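Local structure of 1-deoxy-D-xylulose 5-phosphate reductoisomerase (Zymomonas mobilis, 1R0K) at residues E126-A131 with F226-I231; G205-I210 with A327-A332; L220-A225 with E234-L239. The protein catalyses the NADPH-dependent rearrangement and reduction of 1-deoxy-D-xylulose 5-phosphate to 2-C-methyl-D-erythritol 4-phosphate in isoprenoid biosynthesis, as a homodimer requiring a divalent metal ion. All blocks are in the same frame, centred on the assembly; numbering follows the deposited sequence.

Contact 1: residues E126-A131 with F226-I231; sequences ESLVSA and FHLFQI
H227, which faces L128 across this contact, has its backbone O gripped by the side-chain amide of Q230: NE2 donates to H227 O over 2.6 Å. The bond is bent, with an N-H...O angle of 140° and the donor tilted 25° from the carbonyl plane. Q230, the first residue to leave the helix, has positive phi, and its amide turns back to the last turn. The imidazole of H227 reaches toward the backbone of the partner helix. H227 ND1 lies 3.4 Å from L128 O; its weak hydrogen bond goes to I223 O, one turn earlier. F226 CD2 sits over the centre of one face of the ring. The apolar half of the contact is a leucine pair crossing at about a right angle. L128 has CG anti to its carbonyl carbon (chi1 -59°), and its CD1 presses on the CG-CD2 side of L228, 3.4 Å from L228 CG and 3.5 Å from L228 CD2, tighter than normal van der Waals spacing. Helix 126-129 begins with E126 and follows N124 and K125, all three predicted to bind NADPH or substrate, and the contact joins the nucleotide-binding domain to the end of helix 216-229. M135 and I136 of helix 132-142 cover L128, I136 also touches H227, and on strand 168-175 I171 meets F229.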
ATOM      1  N   GLU B 126      -2.799 -15.798 -21.361  1.00 17.59           N
ATOM      2  CA  GLU B 126      -3.860 -15.972 -22.350  1.00 18.86           C
ATOM      3  C   GLU B 126      -5.230 -16.101 -21.689  1.00 17.61           C
ATOM      4  O   GLU B 126      -6.247 -15.684 -22.253  1.00 17.25           O
ATOM      5  CB  GLU B 126      -3.597 -17.209 -23.216  1.00 18.62           C
ATOM      6  CG  GLU B 126      -2.474 -17.065 -24.243  1.00 20.82           C
ATOM      7  CD  GLU B 126      -1.096 -16.945 -23.614  1.00 22.60           C
ATOM      8  OE1 GLU B 126      -0.914 -17.411 -22.466  1.00 19.01           O
ATOM      9  OE2 GLU B 126      -0.188 -16.402 -24.282  1.00 22.00           O
ATOM     10  N   SER B 127      -5.250 -16.673 -20.490  1.00 15.54           N
ATOM     11  CA  SER B 127      -6.495 -16.859 -19.761  1.00 16.20           C
ATOM     12  C   SER B 127      -7.319 -15.579 -19.666  1.00 16.64           C
ATOM     13  O   SER B 127      -8.532 -15.608 -19.872  1.00 19.08           O
ATOM     14  CB  SER B 127      -6.210 -17.390 -18.355  1.00 15.64           C
ATOM     15  OG  SER B 127      -5.692 -18.705 -18.410  1.00 16.31           O
ATOM     16  N   LEU B 128      -6.673 -14.456 -19.364  1.00 15.13           N
ATOM     17  CA  LEU B 128      -7.407 -13.200 -19.242  1.00 16.34           C
ATOM     18  C   LEU B 128      -7.270 -12.292 -20.458  1.00 17.52           C
ATOM     19  O   LEU B 128      -8.146 -11.477 -20.739  1.00 18.99           O
ATOM     20  CB  LEU B 128      -6.976 -12.461 -17.976  1.00 16.23           C
ATOM     21  CG  LEU B 128      -7.210 -13.270 -16.697  1.00 15.55           C
ATOM     22  CD1 LEU B 128      -6.824 -12.435 -15.484  1.00 17.14           C
ATOM     23  CD2 LEU B 128      -8.668 -13.695 -16.617  1.00 13.70           C
ATOM     24  N   VAL B 129      -6.171 -12.431 -21.184  1.00 17.72           N
ATOM     25  CA  VAL B 129      -5.969 -11.614 -22.370  1.00 19.56           C
ATOM     26  C   VAL B 129      -6.887 -12.082 -23.492  1.00 19.03           C
ATOM     27  O   VAL B 129      -7.592 -11.284 -24.107  1.00 21.92           O
ATOM     28  CB  VAL B 129      -4.514 -11.702 -22.872  1.00 20.08           C
ATOM     29  CG1 VAL B 129      -4.389 -11.023 -24.237  1.00 22.70           C
ATOM     30  CG2 VAL B 129      -3.581 -11.041 -21.875  1.00 21.68           C
ATOM     31  N   SER B 130      -6.886 -13.384 -23.743  1.00 18.02           N
ATOM     32  CA  SER B 130      -7.688 -13.937 -24.825  1.00 17.52           C
ATOM     33  C   SER B 130      -9.055 -14.474 -24.412  1.00 17.40           C
ATOM     34  O   SER B 130     -10.012 -14.385 -25.181  1.00 16.90           O
ATOM     35  CB  SER B 130      -6.890 -15.035 -25.525  1.00 18.76           C
ATOM     36  OG  SER B 130      -5.628 -14.534 -25.947  1.00 19.30           O
ATOM     37  N   ALA B 131      -9.152 -15.025 -23.207  1.00 14.65           N
ATOM     38  CA  ALA B 131     -10.417 -15.582 -22.735  1.00 15.18           C
ATOM     39  C   ALA B 131     -10.881 -14.986 -21.405  1.00 14.84           C
ATOM     40  O   ALA B 131     -11.530 -15.668 -20.609  1.00 15.86           O
ATOM     41  CB  ALA B 131     -10.290 -17.090 -22.608  1.00 13.31           C
ATOM     42  N   PHE B 226      -8.064  -5.276 -16.407  1.00 14.23           N
ATOM     43  CA  PHE B 226      -9.452  -4.897 -16.619  1.00 15.10           C
ATOM     44  C   PHE B 226     -10.407  -6.021 -16.211  1.00 14.32           C
ATOM     45  O   PHE B 226     -11.435  -5.770 -15.584  1.00 14.69           O
ATOM     46  CB  PHE B 226      -9.668  -4.533 -18.089  1.00 17.47           C
ATOM     47  CG  PHE B 226     -11.101  -4.226 -18.436  1.00 21.73           C
ATOM     48  CD1 PHE B 226     -11.714  -3.060 -17.980  1.00 22.71           C
ATOM     49  CD2 PHE B 226     -11.857  -5.120 -19.190  1.00 22.02           C
ATOM     50  CE1 PHE B 226     -13.051  -2.793 -18.264  1.00 27.42           C
ATOM     51  CE2 PHE B 226     -13.193  -4.866 -19.476  1.00 26.80           C
ATOM     52  CZ  PHE B 226     -13.783  -3.704 -19.009  1.00 28.38           C
ATOM     53  N   HIS B 227     -10.069  -7.257 -16.563  1.00 13.82           N
ATOM     54  CA  HIS B 227     -10.921  -8.392 -16.223  1.00 14.52           C
ATOM     55  C   HIS B 227     -10.781  -8.794 -14.764  1.00 13.43           C
ATOM     56  O   HIS B 227     -11.750  -9.180 -14.130  1.00 13.37           O
ATOM     57  CB  HIS B 227     -10.606  -9.589 -17.121  1.00 14.18           C
ATOM     58  CG  HIS B 227     -11.164  -9.462 -18.503  1.00 16.41           C
ATOM     59  ND1 HIS B 227     -10.387  -9.142 -19.597  1.00 19.11           N
ATOM     60  CD2 HIS B 227     -12.432  -9.584 -18.964  1.00 15.35           C
ATOM     61  CE1 HIS B 227     -11.154  -9.075 -20.672  1.00 16.31           C
ATOM     62  NE2 HIS B 227     -12.398  -9.338 -20.315  1.00 19.42           N
ATOM     63  N   LEU B 228      -9.571  -8.695 -14.231  1.00 13.32           N
ATOM     64  CA  LEU B 228      -9.333  -9.053 -12.838  1.00 12.90           C
ATOM     65  C   LEU B 228     -10.037  -8.154 -11.834  1.00 11.45           C
ATOM     66  O   LEU B 228     -10.600  -8.634 -10.851  1.00 12.49           O
ATOM     67  CB  LEU B 228      -7.840  -9.002 -12.525  1.00 12.26           C
ATOM     68  CG  LEU B 228      -6.941 -10.136 -13.000  1.00 15.12           C
ATOM     69  CD1 LEU B 228      -5.482  -9.703 -12.883  1.00 15.54           C
ATOM     70  CD2 LEU B 228      -7.213 -11.382 -12.171  1.00 17.78           C
ATOM     71  N   PHE B 229     -10.003  -6.851 -12.075  1.00  8.34           N
ATOM     72  CA  PHE B 229     -10.563  -5.917 -11.122  1.00 14.95           C
ATOM     73  C   PHE B 229     -11.934  -5.325 -11.409  1.00 16.23           C
ATOM     74  O   PHE B 229     -12.516  -4.657 -10.561  1.00 16.96           O
ATOM     75  CB  PHE B 229      -9.495  -4.858 -10.843  1.00 13.51           C
ATOM     76  CG  PHE B 229      -8.191  -5.469 -10.399  1.00 10.20           C
ATOM     77  CD1 PHE B 229      -8.109  -6.130  -9.174  1.00 11.69           C
ATOM     78  CD2 PHE B 229      -7.095  -5.507 -11.251  1.00 11.76           C
ATOM     79  CE1 PHE B 229      -6.954  -6.831  -8.810  1.00 11.36           C
ATOM     80  CE2 PHE B 229      -5.932  -6.205 -10.900  1.00 10.03           C
ATOM     81  CZ  PHE B 229      -5.862  -6.870  -9.680  1.00 11.28           C
ATOM     82  N   GLN B 230     -12.446  -5.583 -12.603  1.00 20.00           N
ATOM     83  CA  GLN B 230     -13.791  -5.153 -12.965  1.00 21.29           C
ATOM     84  C   GLN B 230     -14.184  -3.701 -12.701  1.00 21.25           C
ATOM     85  O   GLN B 230     -15.297  -3.436 -12.251  1.00 23.50           O
ATOM     86  CB  GLN B 230     -14.794  -6.076 -12.266  1.00 24.92           C
ATOM     87  CG  GLN B 230     -14.541  -7.562 -12.509  1.00 29.95           C
ATOM     88  CD  GLN B 230     -15.055  -8.046 -13.858  1.00 33.40           C
ATOM     89  OE1 GLN B 230     -16.263  -8.167 -14.065  1.00 35.41           O
ATOM     90  NE2 GLN B 230     -14.139  -8.322 -14.782  1.00 31.58           N
ATOM     91  N   ILE B 231     -13.284  -2.759 -12.953  1.00 20.62           N
ATOM     92  CA  ILE B 231     -13.635  -1.355 -12.776  1.00 20.25           C
ATOM     93  C   ILE B 231     -13.586  -0.718 -14.162  1.00 19.26           C
ATOM     94  O   ILE B 231     -12.944  -1.247 -15.069  1.00 18.93           O
ATOM     95  CB  ILE B 231     -12.662  -0.598 -11.826  1.00 20.57           C
ATOM     96  CG1 ILE B 231     -11.265  -0.522 -12.433  1.00 19.22           C
ATOM     97  CG2 ILE B 231     -12.631  -1.271 -10.455  1.00 20.06           C
ATOM     98  CD1 ILE B 231     -10.325   0.378 -11.653  1.00 18.43           C
TER

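Contact 2: residues G205-I210 with A327-A332; sequences GAKISI and AANEIA
Charge and water connect K207 with N329 and E330. The direct ionic link is loose: K207 NZ stands 3.9 Å from E330 OE1, a long salt bridge, while D211 OD2, one turn further along the lysine's own helix, is its stronger ionic partner. A water closes the polar gap more tightly, accepting from K207 NZ at 2.9 Å and from N329 ND2 at 3.1 Å. N329 ND2 also donates to D211 OD1, and both donors therefore share that aspartate as well as the water. Van der Waals contact is made by the lysine chain, which crosses the glutamate at about a right angle. Bends at chi2 (63°) and chi4 (57°) lay K207 CE beside the carboxylate, 3.2 Å from E330 OE1, and swing NZ toward N329. The two helices belong to different parts of the enzyme. Helix 206-214 starts at the N-cap G205, predicted to bind NADPH, directly after the stretch that, as in related reductoisomerases, probably forms the mobile loop over the active site; helix 321-337 is part of the C-terminal helical bundle. Apolar neighbours lie beside the polar group: I210 packs on V333 and F336 of helix 321-337 and on I346, which N329 and A332 also touch. The side chain of E330 touches R376 of helix 365-385 and comes within about 4 Å of that of E126, another predicted NADPH-binding residue.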
ATOM      1  N   GLY B 205      13.025 -15.005 -22.712  1.00 35.61           N
ATOM      2  CA  GLY B 205      12.564 -15.271 -24.064  1.00 30.61           C
ATOM      3  C   GLY B 205      12.576 -14.052 -24.971  1.00 27.86           C
ATOM      4  O   GLY B 205      12.329 -12.930 -24.526  1.00 25.37           O
ATOM      5  N   ALA B 206      12.864 -14.278 -26.251  1.00 25.59           N
ATOM      6  CA  ALA B 206      12.913 -13.199 -27.232  1.00 22.60           C
ATOM      7  C   ALA B 206      11.569 -12.490 -27.350  1.00 21.42           C
ATOM      8  O   ALA B 206      11.518 -11.264 -27.436  1.00 19.90           O
ATOM      9  CB  ALA B 206      13.342 -13.749 -28.592  1.00 23.13           C
ATOM     10  N   LYS B 207      10.482 -13.258 -27.359  1.00 20.94           N
ATOM     11  CA  LYS B 207       9.142 -12.681 -27.459  1.00 21.26           C
ATOM     12  C   LYS B 207       8.910 -11.715 -26.306  1.00 21.07           C
ATOM     13  O   LYS B 207       8.461 -10.582 -26.503  1.00 20.30           O
ATOM     14  CB  LYS B 207       8.083 -13.789 -27.423  1.00 21.58           C
ATOM     15  CG  LYS B 207       6.637 -13.319 -27.206  1.00 22.40           C
ATOM     16  CD  LYS B 207       6.132 -12.432 -28.333  1.00 18.91           C
ATOM     17  CE  LYS B 207       4.613 -12.511 -28.465  1.00 19.95           C
ATOM     18  NZ  LYS B 207       3.863 -12.151 -27.228  1.00 19.39           N
ATOM     19  N   ILE B 208       9.217 -12.176 -25.099  1.00 20.11           N
ATOM     20  CA  ILE B 208       9.052 -11.358 -23.905  1.00 20.00           C
ATOM     21  C   ILE B 208       9.837 -10.058 -24.069  1.00 18.43           C
ATOM     22  O   ILE B 208       9.350  -8.980 -23.728  1.00 16.70           O
ATOM     23  CB  ILE B 208       9.559 -12.107 -22.644  1.00 23.08           C
ATOM     24  CG1 ILE B 208       8.786 -13.418 -22.472  1.00 26.24           C
ATOM     25  CG2 ILE B 208       9.380 -11.240 -21.404  1.00 23.12           C
ATOM     26  CD1 ILE B 208       9.237 -14.247 -21.283  1.00 29.53           C
ATOM     27  N   SER B 209      11.050 -10.162 -24.597  1.00 16.20           N
ATOM     28  CA  SER B 209      11.880  -8.977 -24.797  1.00 18.20           C
ATOM     29  C   SER B 209      11.248  -7.999 -25.784  1.00 17.37           C
ATOM     30  O   SER B 209      11.224  -6.792 -25.539  1.00 17.49           O
ATOM     31  CB  SER B 209      13.268  -9.377 -25.298  1.00 18.41           C
ATOM     32  OG  SER B 209      13.960 -10.127 -24.314  1.00 22.54           O
ATOM     33  N   ILE B 210      10.734  -8.512 -26.899  1.00 15.25           N
ATOM     34  CA  ILE B 210      10.125  -7.639 -27.897  1.00 14.11           C
ATOM     35  C   ILE B 210       8.874  -6.945 -27.359  1.00 14.50           C
ATOM     36  O   ILE B 210       8.688  -5.743 -27.569  1.00 15.08           O
ATOM     37  CB  ILE B 210       9.780  -8.417 -29.192  1.00 13.91           C
ATOM     38  CG1 ILE B 210      11.042  -9.088 -29.741  1.00 16.38           C
ATOM     39  CG2 ILE B 210       9.203  -7.473 -30.232  1.00 13.08           C
ATOM     40  CD1 ILE B 210      12.196  -8.131 -30.007  1.00 19.59           C
ATOM     41  N   ALA B 327      -3.037 -12.680 -30.689  1.00 12.63           N
ATOM     42  CA  ALA B 327      -2.613 -13.603 -31.735  1.00 12.80           C
ATOM     43  C   ALA B 327      -1.827 -12.880 -32.825  1.00 12.01           C
ATOM     44  O   ALA B 327      -0.786 -13.360 -33.264  1.00 14.22           O
ATOM     45  CB  ALA B 327      -3.821 -14.306 -32.343  1.00 12.18           C
ATOM     46  N   ALA B 328      -2.322 -11.731 -33.267  1.00 12.27           N
ATOM     47  CA  ALA B 328      -1.622 -10.982 -34.310  1.00 13.20           C
ATOM     48  C   ALA B 328      -0.231 -10.573 -33.841  1.00 12.50           C
ATOM     49  O   ALA B 328       0.726 -10.588 -34.614  1.00 11.58           O
ATOM     50  CB  ALA B 328      -2.423  -9.755 -34.708  1.00 13.10           C
ATOM     51  N   ASN B 329      -0.116 -10.201 -32.570  1.00 13.78           N
ATOM     52  CA  ASN B 329       1.177  -9.796 -32.030  1.00 13.44           C
ATOM     53  C   ASN B 329       2.170 -10.961 -32.065  1.00 13.40           C
ATOM     54  O   ASN B 329       3.354 -10.768 -32.341  1.00 13.36           O
ATOM     55  CB  ASN B 329       1.016  -9.280 -30.596  1.00 14.26           C
ATOM     56  CG  ASN B 329       2.300  -8.702 -30.045  1.00 14.86           C
ATOM     57  OD1 ASN B 329       2.846  -7.736 -30.594  1.00 14.28           O
ATOM     58  ND2 ASN B 329       2.798  -9.289 -28.960  1.00 12.31           N
ATOM     59  N   GLU B 330       1.691 -12.170 -31.787  1.00 12.90           N
ATOM     60  CA  GLU B 330       2.557 -13.348 -31.812  1.00 13.66           C
ATOM     61  C   GLU B 330       3.207 -13.489 -33.186  1.00 13.69           C
ATOM     62  O   GLU B 330       4.410 -13.711 -33.298  1.00 14.21           O
ATOM     63  CB  GLU B 330       1.753 -14.616 -31.501  1.00 15.32           C
ATOM     64  CG  GLU B 330       1.299 -14.735 -30.056  1.00 17.53           C
ATOM     65  CD  GLU B 330       2.387 -15.262 -29.132  1.00 21.49           C
ATOM     66  OE1 GLU B 330       3.565 -15.333 -29.549  1.00 22.69           O
ATOM     67  OE2 GLU B 330       2.059 -15.602 -27.975  1.00 23.10           O
ATOM     68  N   ILE B 331       2.391 -13.360 -34.229  1.00 13.00           N
ATOM     69  CA  ILE B 331       2.851 -13.468 -35.606  1.00 11.94           C
ATOM     70  C   ILE B 331       3.785 -12.323 -35.968  1.00 11.80           C
ATOM     71  O   ILE B 331       4.856 -12.542 -36.527  1.00 12.92           O
ATOM     72  CB  ILE B 331       1.649 -13.456 -36.591  1.00 12.24           C
ATOM     73  CG1 ILE B 331       0.801 -14.708 -36.385  1.00 13.74           C
ATOM     74  CG2 ILE B 331       2.138 -13.383 -38.032  1.00 12.92           C
ATOM     75  CD1 ILE B 331       1.520 -15.988 -36.761  1.00 15.38           C
ATOM     76  N   ALA B 332       3.369 -11.101 -35.647  1.00 12.88           N
ATOM     77  CA  ALA B 332       4.160  -9.922 -35.959  1.00 12.34           C
ATOM     78  C   ALA B 332       5.534  -9.955 -35.296  1.00 14.21           C
ATOM     79  O   ALA B 332       6.541  -9.665 -35.939  1.00 12.12           O
ATOM     80  CB  ALA B 332       3.403  -8.664 -35.545  1.00 13.92           C
TER
HETATM   81  O   HOH W   1       1.044 -11.503 -27.705  1.00 18.63           O

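Contact 3: residues L220-A225 with E234-L239; sequences LELIEA and EKFEIL
L222 extends CG anti to its backbone N (chi1 174°) and turns at chi2 (61°), which carries CD1 from the flank of the helix over to F236. The phenylalanine answers with CG anti to its carbonyl carbon (chi1 -75°), swinging its ring along the helix toward A225. The L222 methyl sits at the root of the ring, with CD1 3.7 Å from F236 CB and as close to F236 CG and CD2. Further out along the ring, A225 CB lies 3.6 Å from F236 CE2, and F236 CZ also comes near the helix backbone, 3.8 Å from A225 O. Both methyls approach the ring obliquely. No hydrogen bond joins the two segments; the side-chain contact is apolar and buried. Helix 216-229 here lies against the mixed sheet of the catalytic domain, on 236-240, an outermost strand within this chain, which the chain reaches soon after leaving the helix. That strand runs parallel to 168-175, whose I171 and I173 touch F236; I173 also touches L222, as do M312 and I315 of helix 307-317. I238, two residues along the strand from F236, starts out toward the helix too and packs on L308, and L239 at the far end of the strand segment packs on F289 of the second subunit. One residue before L222, E221 is predicted to bind both substrate and a manganese ion, and its OE1 forms a salt bridge with K218 NZ.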
ATOM      1  N   LEU B 220      -1.128  -5.726 -22.759  1.00 14.57           N
ATOM      2  CA  LEU B 220      -1.745  -6.991 -22.379  1.00 16.12           C
ATOM      3  C   LEU B 220      -2.033  -7.001 -20.882  1.00 16.11           C
ATOM      4  O   LEU B 220      -3.047  -7.537 -20.435  1.00 17.83           O
ATOM      5  CB  LEU B 220      -0.829  -8.156 -22.758  1.00 16.80           C
ATOM      6  CG  LEU B 220      -0.485  -8.204 -24.252  1.00 18.99           C
ATOM      7  CD1 LEU B 220       0.502  -9.323 -24.519  1.00 19.82           C
ATOM      8  CD2 LEU B 220      -1.752  -8.405 -25.061  1.00 18.60           C
ATOM      9  N   GLU B 221      -1.134  -6.404 -20.110  1.00 15.04           N
ATOM     10  CA  GLU B 221      -1.315  -6.322 -18.669  1.00 13.61           C
ATOM     11  C   GLU B 221      -2.553  -5.495 -18.346  1.00 12.25           C
ATOM     12  O   GLU B 221      -3.284  -5.795 -17.408  1.00 12.07           O
ATOM     13  CB  GLU B 221      -0.076  -5.700 -18.019  1.00 13.20           C
ATOM     14  CG  GLU B 221       1.061  -6.686 -17.854  1.00 12.26           C
ATOM     15  CD  GLU B 221       2.344  -6.028 -17.396  1.00 13.84           C
ATOM     16  OE1 GLU B 221       2.266  -5.028 -16.660  1.00 10.77           O
ATOM     17  OE2 GLU B 221       3.430  -6.526 -17.762  1.00 16.93           O
ATOM     18  N   LEU B 222      -2.787  -4.450 -19.130  1.00 11.37           N
ATOM     19  CA  LEU B 222      -3.946  -3.596 -18.926  1.00 10.80           C
ATOM     20  C   LEU B 222      -5.217  -4.397 -19.165  1.00 12.42           C
ATOM     21  O   LEU B 222      -6.195  -4.280 -18.423  1.00 11.34           O
ATOM     22  CB  LEU B 222      -3.904  -2.416 -19.895  1.00 13.63           C
ATOM     23  CG  LEU B 222      -5.131  -1.513 -19.903  1.00 14.49           C
ATOM     24  CD1 LEU B 222      -5.332  -0.885 -18.531  1.00 14.17           C
ATOM     25  CD2 LEU B 222      -4.949  -0.436 -20.964  1.00 15.59           C
ATOM     26  N   ILE B 223      -5.199  -5.209 -20.215  1.00 11.01           N
ATOM     27  CA  ILE B 223      -6.354  -6.018 -20.550  1.00 12.45           C
ATOM     28  C   ILE B 223      -6.632  -6.991 -19.415  1.00 11.99           C
ATOM     29  O   ILE B 223      -7.765  -7.112 -18.961  1.00 12.99           O
ATOM     30  CB  ILE B 223      -6.125  -6.781 -21.869  1.00 14.26           C
ATOM     31  CG1 ILE B 223      -6.071  -5.781 -23.027  1.00 15.68           C
ATOM     32  CG2 ILE B 223      -7.239  -7.799 -22.095  1.00 13.92           C
ATOM     33  CD1 ILE B 223      -5.728  -6.400 -24.360  1.00 16.51           C
ATOM     34  N   GLU B 224      -5.589  -7.664 -18.943  1.00 11.63           N
ATOM     35  CA  GLU B 224      -5.736  -8.611 -17.845  1.00 12.78           C
ATOM     36  C   GLU B 224      -6.274  -7.927 -16.597  1.00 12.07           C
ATOM     37  O   GLU B 224      -7.151  -8.464 -15.916  1.00 10.81           O
ATOM     38  CB  GLU B 224      -4.393  -9.241 -17.499  1.00 14.34           C
ATOM     39  CG  GLU B 224      -3.784 -10.092 -18.583  1.00 19.73           C
ATOM     40  CD  GLU B 224      -2.425 -10.624 -18.167  1.00 26.74           C
ATOM     41  OE1 GLU B 224      -1.421  -9.895 -18.347  1.00 30.10           O
ATOM     42  OE2 GLU B 224      -2.371 -11.758 -17.642  1.00 25.94           O
ATOM     43  N   ALA B 225      -5.732  -6.748 -16.293  1.00 10.64           N
ATOM     44  CA  ALA B 225      -6.152  -5.991 -15.117  1.00 11.33           C
ATOM     45  C   ALA B 225      -7.625  -5.626 -15.205  1.00 12.19           C
ATOM     46  O   ALA B 225      -8.352  -5.655 -14.208  1.00 10.90           O
ATOM     47  CB  ALA B 225      -5.312  -4.729 -14.982  1.00 10.59           C
ATOM     48  N   GLU B 234     -11.719   3.696 -17.981  1.00 17.77           N
ATOM     49  CA  GLU B 234     -11.228   5.059 -17.793  1.00 19.57           C
ATOM     50  C   GLU B 234     -10.541   5.279 -16.446  1.00 17.82           C
ATOM     51  O   GLU B 234      -9.858   6.285 -16.253  1.00 17.51           O
ATOM     52  CB  GLU B 234     -12.365   6.076 -17.968  1.00 23.18           C
ATOM     53  CG  GLU B 234     -13.762   5.531 -17.723  1.00 29.19           C
ATOM     54  CD  GLU B 234     -14.159   4.487 -18.756  1.00 32.12           C
ATOM     55  OE1 GLU B 234     -13.910   4.715 -19.960  1.00 36.99           O
ATOM     56  OE2 GLU B 234     -14.723   3.445 -18.369  1.00 35.85           O
ATOM     57  N   LYS B 235     -10.708   4.341 -15.521  1.00 15.67           N
ATOM     58  CA  LYS B 235     -10.087   4.472 -14.206  1.00 16.02           C
ATOM     59  C   LYS B 235      -8.669   3.914 -14.181  1.00 15.70           C
ATOM     60  O   LYS B 235      -8.017   3.913 -13.140  1.00 17.46           O
ATOM     61  CB  LYS B 235     -10.929   3.776 -13.137  1.00 15.13           C
ATOM     62  CG  LYS B 235     -12.272   4.452 -12.882  1.00 17.36           C
ATOM     63  CD  LYS B 235     -12.860   4.004 -11.550  1.00 16.72           C
ATOM     64  CE  LYS B 235     -14.112   4.797 -11.196  1.00 22.42           C
ATOM     65  NZ  LYS B 235     -14.637   4.423  -9.853  1.00 22.90           N
ATOM     66  N   PHE B 236      -8.200   3.436 -15.329  1.00 15.22           N
ATOM     67  CA  PHE B 236      -6.848   2.901 -15.426  1.00 14.18           C
ATOM     68  C   PHE B 236      -5.874   3.928 -15.963  1.00 15.38           C
ATOM     69  O   PHE B 236      -6.204   4.725 -16.845  1.00 15.70           O
ATOM     70  CB  PHE B 236      -6.801   1.671 -16.331  1.00 13.30           C
ATOM     71  CG  PHE B 236      -7.357   0.437 -15.698  1.00 13.09           C
ATOM     72  CD1 PHE B 236      -8.722   0.172 -15.739  1.00 13.53           C
ATOM     73  CD2 PHE B 236      -6.518  -0.456 -15.041  1.00 13.70           C
ATOM     74  CE1 PHE B 236      -9.244  -0.966 -15.135  1.00 14.82           C
ATOM     75  CE2 PHE B 236      -7.031  -1.600 -14.431  1.00 12.68           C
ATOM     76  CZ  PHE B 236      -8.394  -1.855 -14.478  1.00 13.97           C
ATOM     77  N   GLU B 237      -4.669   3.904 -15.412  1.00 13.03           N
ATOM     78  CA  GLU B 237      -3.606   4.799 -15.825  1.00 13.66           C
ATOM     79  C   GLU B 237      -2.314   4.010 -15.888  1.00 12.36           C
ATOM     80  O   GLU B 237      -2.071   3.142 -15.053  1.00 11.53           O
ATOM     81  CB  GLU B 237      -3.421   5.929 -14.815  1.00 14.83           C
ATOM     82  CG  GLU B 237      -4.376   7.090 -14.965  1.00 20.42           C
ATOM     83  CD  GLU B 237      -4.198   8.105 -13.858  1.00 19.50           C
ATOM     84  OE1 GLU B 237      -3.069   8.217 -13.332  1.00 19.62           O
ATOM     85  OE2 GLU B 237      -5.185   8.798 -13.528  1.00 22.94           O
ATOM     86  N   ILE B 238      -1.494   4.303 -16.885  1.00 11.35           N
ATOM     87  CA  ILE B 238      -0.207   3.643 -16.991  1.00 12.09           C
ATOM     88  C   ILE B 238       0.791   4.726 -16.614  1.00 12.83           C
ATOM     89  O   ILE B 238       0.716   5.849 -17.114  1.00 12.34           O
ATOM     90  CB  ILE B 238       0.069   3.141 -18.422  1.00 14.57           C
ATOM     91  CG1 ILE B 238      -0.957   2.065 -18.791  1.00 14.08           C
ATOM     92  CG2 ILE B 238       1.497   2.590 -18.523  1.00 12.15           C
ATOM     93  CD1 ILE B 238      -0.835   1.579 -20.225  1.00 16.52           C
ATOM     94  N   LEU B 239       1.695   4.403 -15.699  1.00 10.74           N
ATOM     95  CA  LEU B 239       2.696   5.360 -15.253  1.00 10.97           C
ATOM     96  C   LEU B 239       4.083   4.773 -15.457  1.00 11.56           C
ATOM     97  O   LEU B 239       4.398   3.715 -14.910  1.00 14.25           O
ATOM     98  CB  LEU B 239       2.481   5.702 -13.768  1.00 10.00           C
ATOM     99  CG  LEU B 239       3.511   6.612 -13.081  1.00 13.13           C
ATOM    100  CD1 LEU B 239       3.482   8.005 -13.692  1.00 11.97           C
ATOM    101  CD2 LEU B 239       3.217   6.691 -11.587  1.00 13.62           C
TER

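Helix 216-229 is the common element: contact 3 uses its middle and contact 1 its C-terminal end, their centres about 10 Å apart. They touch directly, I231 CG1 lying 3.4 Å from F236 CE1, and V129 packs on L220 and E224. Contact 2 lies about 19 Å from the centre of each, on helix 206-214, which immediately precedes helix 216-229 in the chain. Along the sequence contacts 1 and 2 interlock, as do contacts 1 and 3, whereas contact 3 is nested within contact 2. Together they join the nucleotide-binding domain, the sheet of the catalytic domain and the C-terminal helices around predicted substrate, metal and NADPH sites.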